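PDB 6X1L: WbbZ protein from Klebsiella pneumoniae subsp. pneumoniae NTUH-K2044, which is of uncharacterised function but belongs to the polysaccharide pyruvyl transferase family and so probably modifies a cell-surface glycan. Local coordinates for residues A[96-110]-A[118-132]. Residues are numbered along the deposited sequence; the frame is centred on the assembly and turned at random.
Sequences FHKVIIMPSTIRGYS and DKFVVFCRENITFDY
Thr105 and Glu126 meet where the chain leaves two neighbouring strands. The Thr105 hydroxyl donates to Glu126 OE2 (OG1 to OE2 2.8 Å), on the carboxylate's anti lone pair, and accepts from Arg125 NE (OG1 to NE 2.8 Å) in a fairly straight bond, the oxygen lying near the plane of the guanidinium at its edge. Glu126 also caps helix 127-135: its OE1 takes the N-H of Thr129, while Thr129 OG1 gives its proton to OE2 from above the carboxylate plane. That same OG1 accepts from Ile106 N (3.0 Å), a nearly straight bond at 169°, and from Arg107 NH1 (2.8 Å), so one threonine hydroxyl ties the helix start to the loop. The Arg107 guanidinium lies between Ile128 CG2 over one face and Thr105 CG2 over the other; its bend at chi2 (-70°) brings NH1 back to Thr129, and NH1 also forms a salt bridge with Glu126 OE2, though the hydrogen bond within it is weak. Further along, Tyr132, with CG anti to the backbone N (chi1 166°), reaches Gly108 O through its hydroxyl, approaching from above the carbonyl plane.

Behind this cluster, strands 98-102 and 120-124 run parallel, Val99 and Ile101 each giving an N-H (to Lys119 O and Val121 O) and taking one (from Val121 and Phe123); a beta bulge then shifts the register before Ser104 pairs with Cys124. Val99 CG1 meets the Phe120 ring edge and Ile101 CD1 one face, while Ile100 CG2 touches the edge of Phe123, whose ring packs on Phe145 and Phe11. Outside, Asp149 holds Arg125 NH1 in a salt bridge. Helix 110-115 links the strands in a beta-alpha-beta crossover of the six-stranded parallel sheet, a Rossmann-like domain consistent with the GT-B clan.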
loop_
_atom_site.group_PDB
_atom_site.type_symbol
_atom_site.label_atom_id
_atom_site.label_comp_id
_atom_site.label_asym_id
_atom_site.label_seq_id
_atom_site.Cartn_x
_atom_site.Cartn_y
_atom_site.Cartn_z
ATOM N N PHE A 96 -28.243 13.527 12.176
ATOM C CA PHE A 96 -28.780 13.152 10.877
ATOM C C PHE A 96 -30.224 12.674 10.989
ATOM O O PHE A 96 -30.707 12.316 12.068
ATOM C CB PHE A 96 -27.918 12.063 10.224
ATOM C CG PHE A 96 -26.476 12.458 10.051
ATOM C CD1 PHE A 96 -25.537 12.154 11.024
ATOM C CD2 PHE A 96 -26.064 13.147 8.921
ATOM C CE1 PHE A 96 -24.208 12.522 10.868
ATOM C CE2 PHE A 96 -24.737 13.518 8.762
ATOM C CZ PHE A 96 -23.811 13.204 9.738
ATOM N N HIS A 97 -30.909 12.681 9.842
ATOM C CA HIS A 97 -32.277 12.176 9.779
ATOM C C HIS A 97 -32.309 10.659 9.916
ATOM O O HIS A 97 -33.163 10.108 10.623
ATOM C CB HIS A 97 -32.928 12.616 8.467
ATOM C CG HIS A 97 -34.314 12.088 8.266
ATOM N ND1 HIS A 97 -34.602 11.072 7.381
ATOM C CD2 HIS A 97 -35.495 12.442 8.828
ATOM C CE1 HIS A 97 -35.898 10.818 7.409
ATOM N NE2 HIS A 97 -36.462 11.636 8.279
ATOM N N LYS A 98 -31.388 9.972 9.243
ATOM C CA LYS A 98 -31.249 8.525 9.317
ATOM C C LYS A 98 -29.768 8.179 9.324
ATOM O O LYS A 98 -28.923 8.975 8.906
ATOM C CB LYS A 98 -31.924 7.813 8.136
ATOM C CG LYS A 98 -33.426 7.980 8.052
ATOM C CD LYS A 98 -34.115 7.273 9.199
ATOM C CE LYS A 98 -35.625 7.364 9.067
ATOM N NZ LYS A 98 -36.292 6.731 10.231
ATOM N N VAL A 99 -29.462 6.978 9.801
ATOM C CA VAL A 99 -28.124 6.412 9.700
ATOM C C VAL A 99 -28.246 5.098 8.945
ATOM O O VAL A 99 -28.909 4.161 9.411
ATOM C CB VAL A 99 -27.466 6.209 11.070
ATOM C CG1 VAL A 99 -26.244 5.308 10.937
ATOM C CG2 VAL A 99 -27.061 7.551 11.654
ATOM N N ILE A 100 -27.618 5.032 7.775
ATOM C CA ILE A 100 -27.612 3.833 6.948
ATOM C C ILE A 100 -26.295 3.108 7.183
ATOM O O ILE A 100 -25.219 3.648 6.896
ATOM C CB ILE A 100 -27.799 4.171 5.462
ATOM C CG1 ILE A 100 -29.161 4.821 5.225
ATOM C CG2 ILE A 100 -27.651 2.917 4.616
ATOM C CD1 ILE A 100 -29.418 5.172 3.779
ATOM N N ILE A 101 -26.378 1.890 7.706
ATOM C CA ILE A 101 -25.200 1.062 7.925
ATOM C C ILE A 101 -25.024 0.177 6.698
ATOM O O ILE A 101 -25.830 -0.722 6.450
ATOM C CB ILE A 101 -25.325 0.232 9.207
ATOM C CG1 ILE A 101 -25.420 1.157 10.424
ATOM C CG2 ILE A 101 -24.145 -0.721 9.341
ATOM C CD1 ILE A 101 -25.494 0.429 11.749
HETATM N N MSE A 102 -23.976 0.441 5.921
HETATM C CA MSE A 102 -23.681 -0.343 4.722
HETATM C C MSE A 102 -23.351 -1.793 5.121
HETATM O O MSE A 102 -23.041 -2.039 6.286
HETATM C CB MSE A 102 -22.543 0.328 3.939
HETATM C CG MSE A 102 -22.909 1.728 3.455
HETATM SE SE MSE A 102 -24.390 1.763 2.155
HETATM C CE MSE A 102 -23.301 1.532 0.536
ATOM N N PRO A 103 -23.441 -2.752 4.163
ATOM C CA PRO A 103 -23.376 -4.182 4.525
ATOM C C PRO A 103 -22.307 -4.539 5.545
ATOM O O PRO A 103 -21.105 -4.427 5.272
ATOM C CB PRO A 103 -23.104 -4.859 3.178
ATOM C CG PRO A 103 -23.822 -3.987 2.204
ATOM C CD PRO A 103 -23.654 -2.575 2.712
ATOM N N SER A 104 -22.740 -4.984 6.724
ATOM C CA SER A 104 -21.849 -5.102 7.868
ATOM C C SER A 104 -22.086 -6.404 8.621
ATOM O O SER A 104 -23.136 -7.045 8.507
ATOM C CB SER A 104 -22.019 -3.918 8.829
ATOM O OG SER A 104 -21.588 -2.709 8.226
ATOM N N THR A 105 -21.072 -6.779 9.396
ATOM C CA THR A 105 -21.158 -7.849 10.381
ATOM C C THR A 105 -21.246 -7.196 11.753
ATOM O O THR A 105 -20.368 -6.411 12.127
ATOM C CB THR A 105 -19.946 -8.781 10.295
ATOM O OG1 THR A 105 -20.061 -9.619 9.135
ATOM C CG2 THR A 105 -19.839 -9.654 11.539
ATOM N N ILE A 106 -22.315 -7.499 12.487
ATOM C CA ILE A 106 -22.612 -6.864 13.765
ATOM C C ILE A 106 -22.755 -7.953 14.817
ATOM O O ILE A 106 -23.424 -8.966 14.583
ATOM C CB ILE A 106 -23.892 -6.012 13.682
ATOM C CG1 ILE A 106 -23.747 -4.932 12.609
ATOM C CG2 ILE A 106 -24.214 -5.390 15.031
ATOM C CD1 ILE A 106 -25.020 -4.155 12.361
ATOM N N ARG A 107 -22.128 -7.749 15.972
ATOM C CA ARG A 107 -22.221 -8.683 17.089
ATOM C C ARG A 107 -22.461 -7.886 18.359
ATOM O O ARG A 107 -21.671 -6.998 18.694
ATOM C CB ARG A 107 -20.950 -9.529 17.222
ATOM C CG ARG A 107 -20.623 -10.383 16.003
ATOM C CD ARG A 107 -21.621 -11.524 15.827
ATOM N NE ARG A 107 -21.235 -12.412 14.735
ATOM C CZ ARG A 107 -21.696 -12.314 13.492
ATOM N NH1 ARG A 107 -22.575 -11.371 13.179
ATOM N NH2 ARG A 107 -21.277 -13.160 12.558
ATOM N N GLY A 108 -23.549 -8.199 19.062
ATOM C CA GLY A 108 -23.805 -7.498 20.301
ATOM C C GLY A 108 -24.254 -6.069 20.051
ATOM O O GLY A 108 -24.856 -5.745 19.021
ATOM N N TYR A 109 -23.940 -5.198 21.013
ATOM C CA TYR A 109 -24.410 -3.812 21.006
ATOM C C TYR A 109 -25.929 -3.752 20.852
ATOM O O TYR A 109 -26.473 -2.938 20.101
ATOM C CB TYR A 109 -23.713 -3.003 19.913
ATOM C CG TYR A 109 -22.244 -2.744 20.182
ATOM C CD1 TYR A 109 -21.805 -2.375 21.447
ATOM C CD2 TYR A 109 -21.298 -2.876 19.173
ATOM C CE1 TYR A 109 -20.462 -2.138 21.698
ATOM C CE2 TYR A 109 -19.954 -2.639 19.415
ATOM C CZ TYR A 109 -19.544 -2.272 20.680
ATOM O OH TYR A 109 -18.212 -2.036 20.929
ATOM N N SER A 110 -26.623 -4.632 21.578
ATOM C CA SER A 110 -28.077 -4.695 21.465
ATOM C C SER A 110 -28.738 -3.416 21.959
ATOM O O SER A 110 -29.781 -3.019 21.429
ATOM C CB SER A 110 -28.612 -5.907 22.229
ATOM O OG SER A 110 -28.151 -5.923 23.568
ATOM N N ASP A 118 -35.662 3.683 15.263
ATOM C CA ASP A 118 -36.364 4.610 14.385
ATOM C C ASP A 118 -35.437 5.397 13.468
ATOM O O ASP A 118 -35.924 6.069 12.554
ATOM C CB ASP A 118 -37.216 5.579 15.211
ATOM C CG ASP A 118 -38.549 4.975 15.619
ATOM O OD1 ASP A 118 -38.603 4.279 16.655
ATOM O OD2 ASP A 118 -39.543 5.190 14.894
ATOM N N LYS A 119 -34.123 5.333 13.671
ATOM C CA LYS A 119 -33.192 6.045 12.809
ATOM C C LYS A 119 -32.270 5.139 12.011
ATOM O O LYS A 119 -31.691 5.603 11.023
ATOM C CB LYS A 119 -32.341 7.022 13.634
ATOM C CG LYS A 119 -33.159 7.863 14.602
ATOM C CD LYS A 119 -32.382 9.060 15.115
ATOM C CE LYS A 119 -32.188 10.095 14.024
ATOM N NZ LYS A 119 -31.514 11.312 14.550
ATOM N N PHE A 120 -32.142 3.868 12.384
ATOM C CA PHE A 120 -31.207 2.950 11.747
ATOM C C PHE A 120 -31.832 2.270 10.538
ATOM O O PHE A 120 -32.974 1.806 10.588
ATOM C CB PHE A 120 -30.747 1.873 12.732
ATOM C CG PHE A 120 -29.551 2.254 13.547
ATOM C CD1 PHE A 120 -28.612 3.145 13.061
ATOM C CD2 PHE A 120 -29.358 1.703 14.802
ATOM C CE1 PHE A 120 -27.506 3.482 13.817
ATOM C CE2 PHE A 120 -28.257 2.035 15.561
ATOM C CZ PHE A 120 -27.331 2.926 15.071
ATOM N N VAL A 121 -31.066 2.205 9.454
ATOM C CA VAL A 121 -31.341 1.312 8.335
ATOM C C VAL A 121 -30.109 0.429 8.200
ATOM O O VAL A 121 -29.022 0.920 7.867
ATOM C CB VAL A 121 -31.644 2.072 7.039
ATOM C CG1 VAL A 121 -31.916 1.096 5.906
ATOM C CG2 VAL A 121 -32.837 3.002 7.242
ATOM N N VAL A 122 -30.264 -0.862 8.488
ATOM C CA VAL A 122 -29.133 -1.763 8.685
ATOM C C VAL A 122 -29.047 -2.724 7.510
ATOM O O VAL A 122 -29.995 -3.466 7.232
ATOM C CB VAL A 122 -29.244 -2.539 10.005
ATOM C CG1 VAL A 122 -27.964 -3.331 10.248
ATOM C CG2 VAL A 122 -29.529 -1.595 11.159
ATOM N N PHE A 123 -27.897 -2.734 6.838
ATOM C CA PHE A 123 -27.608 -3.722 5.809
ATOM C C PHE A 123 -26.647 -4.751 6.388
ATOM O O PHE A 123 -25.586 -4.391 6.911
ATOM C CB PHE A 123 -27.027 -3.062 4.560
ATOM C CG PHE A 123 -28.025 -2.240 3.800
ATOM C CD1 PHE A 123 -28.781 -2.808 2.789
ATOM C CD2 PHE A 123 -28.221 -0.905 4.110
ATOM C CE1 PHE A 123 -29.714 -2.058 2.096
ATOM C CE2 PHE A 123 -29.148 -0.148 3.422
ATOM C CZ PHE A 123 -29.897 -0.726 2.412
ATOM N N CYS A 124 -27.024 -6.022 6.296
ATOM C CA CYS A 124 -26.273 -7.127 6.869
ATOM C C CYS A 124 -25.622 -7.931 5.752
ATOM O O CYS A 124 -26.263 -8.235 4.740
ATOM C CB CYS A 124 -27.191 -8.025 7.700
ATOM S SG CYS A 124 -28.310 -7.095 8.779
ATOM N N ARG A 125 -24.349 -8.279 5.936
ATOM C CA ARG A 125 -23.603 -8.982 4.903
ATOM C C ARG A 125 -23.571 -10.493 5.110
ATOM O O ARG A 125 -22.876 -11.192 4.366
ATOM C CB ARG A 125 -22.176 -8.426 4.801
ATOM C CG ARG A 125 -21.295 -8.670 6.009
ATOM C CD ARG A 125 -19.930 -7.994 5.809
ATOM N NE ARG A 125 -19.001 -8.310 6.888
ATOM C CZ ARG A 125 -17.777 -7.801 6.987
ATOM N NH1 ARG A 125 -17.338 -6.943 6.075
ATOM N NH2 ARG A 125 -16.995 -8.145 8.001
ATOM N N GLU A 126 -24.300 -11.014 6.096
ATOM C CA GLU A 126 -24.466 -12.457 6.236
ATOM C C GLU A 126 -25.703 -12.737 7.084
ATOM O O GLU A 126 -26.331 -11.826 7.627
ATOM C CB GLU A 126 -23.218 -13.127 6.827
ATOM C CG GLU A 126 -22.322 -12.220 7.669
ATOM C CD GLU A 126 -22.837 -12.024 9.076
ATOM O OE1 GLU A 126 -23.812 -12.714 9.456
ATOM O OE2 GLU A 126 -22.262 -11.185 9.803
ATOM N N ASN A 127 -26.031 -14.029 7.196
ATOM C CA ASN A 127 -27.303 -14.454 7.784
ATOM C C ASN A 127 -27.324 -14.327 9.301
ATOM O O ASN A 127 -28.404 -14.199 9.892
ATOM C CB ASN A 127 -27.598 -15.903 7.396
ATOM C CG ASN A 127 -28.315 -16.016 6.072
ATOM O OD1 ASN A 127 -29.286 -15.305 5.816
ATOM N ND2 ASN A 127 -27.838 -16.916 5.220
ATOM N N ILE A 128 -26.161 -14.406 9.950
ATOM C CA ILE A 128 -26.124 -14.321 11.406
ATOM C C ILE A 128 -26.456 -12.907 11.858
ATOM O O ILE A 128 -27.251 -12.703 12.783
ATOM C CB ILE A 128 -24.756 -14.782 11.936
ATOM C CG1 ILE A 128 -24.504 -16.240 11.550
ATOM C CG2 ILE A 128 -24.690 -14.603 13.448
ATOM C CD1 ILE A 128 -23.276 -16.838 12.191
ATOM N N THR A 129 -25.863 -11.907 11.204
ATOM C CA THR A 129 -26.196 -10.520 11.511
ATOM C C THR A 129 -27.647 -10.211 11.158
ATOM O O THR A 129 -28.344 -9.527 11.915
ATOM C CB THR A 129 -25.244 -9.580 10.769
ATOM O OG1 THR A 129 -23.914 -9.768 11.266
ATOM C CG2 THR A 129 -25.646 -8.128 10.974
ATOM N N PHE A 130 -28.121 -10.723 10.019
ATOM C CA PHE A 130 -29.487 -10.449 9.590
ATOM C C PHE A 130 -30.498 -10.995 10.590
ATOM O O PHE A 130 -31.443 -10.299 10.977
ATOM C CB PHE A 130 -29.723 -11.041 8.199
ATOM C CG PHE A 130 -31.090 -10.758 7.646
ATOM C CD1 PHE A 130 -31.468 -9.463 7.332
ATOM C CD2 PHE A 130 -31.993 -11.785 7.433
ATOM C CE1 PHE A 130 -32.726 -9.196 6.824
ATOM C CE2 PHE A 130 -33.255 -11.524 6.924
ATOM C CZ PHE A 130 -33.621 -10.227 6.619
ATOM N N ASP A 131 -30.313 -12.244 11.026
ATOM C CA ASP A 131 -31.239 -12.825 11.995
ATOM C C ASP A 131 -31.128 -12.142 13.351
ATOM O O ASP A 131 -32.123 -12.039 14.073
ATOM C CB ASP A 131 -30.990 -14.325 12.136
ATOM C CG ASP A 131 -31.339 -15.091 10.881
ATOM O OD1 ASP A 131 -32.066 -14.536 10.033
ATOM O OD2 ASP A 131 -30.893 -16.249 10.745
ATOM N N TYR A 132 -29.936 -11.663 13.708
ATOM C CA TYR A 132 -29.778 -10.948 14.968
ATOM C C TYR A 132 -30.548 -9.632 14.952
ATOM O O TYR A 132 -31.375 -9.375 15.839
ATOM C CB TYR A 132 -28.290 -10.716 15.247
ATOM C CG TYR A 132 -28.013 -9.713 16.342
ATOM C CD1 TYR A 132 -28.665 -9.788 17.567
ATOM C CD2 TYR A 132 -27.082 -8.699 16.155
ATOM C CE1 TYR A 132 -28.412 -8.871 18.565
ATOM C CE2 TYR A 132 -26.819 -7.783 17.147
ATOM C CZ TYR A 132 -27.484 -7.872 18.350
ATOM O OH TYR A 132 -27.221 -6.955 19.339
#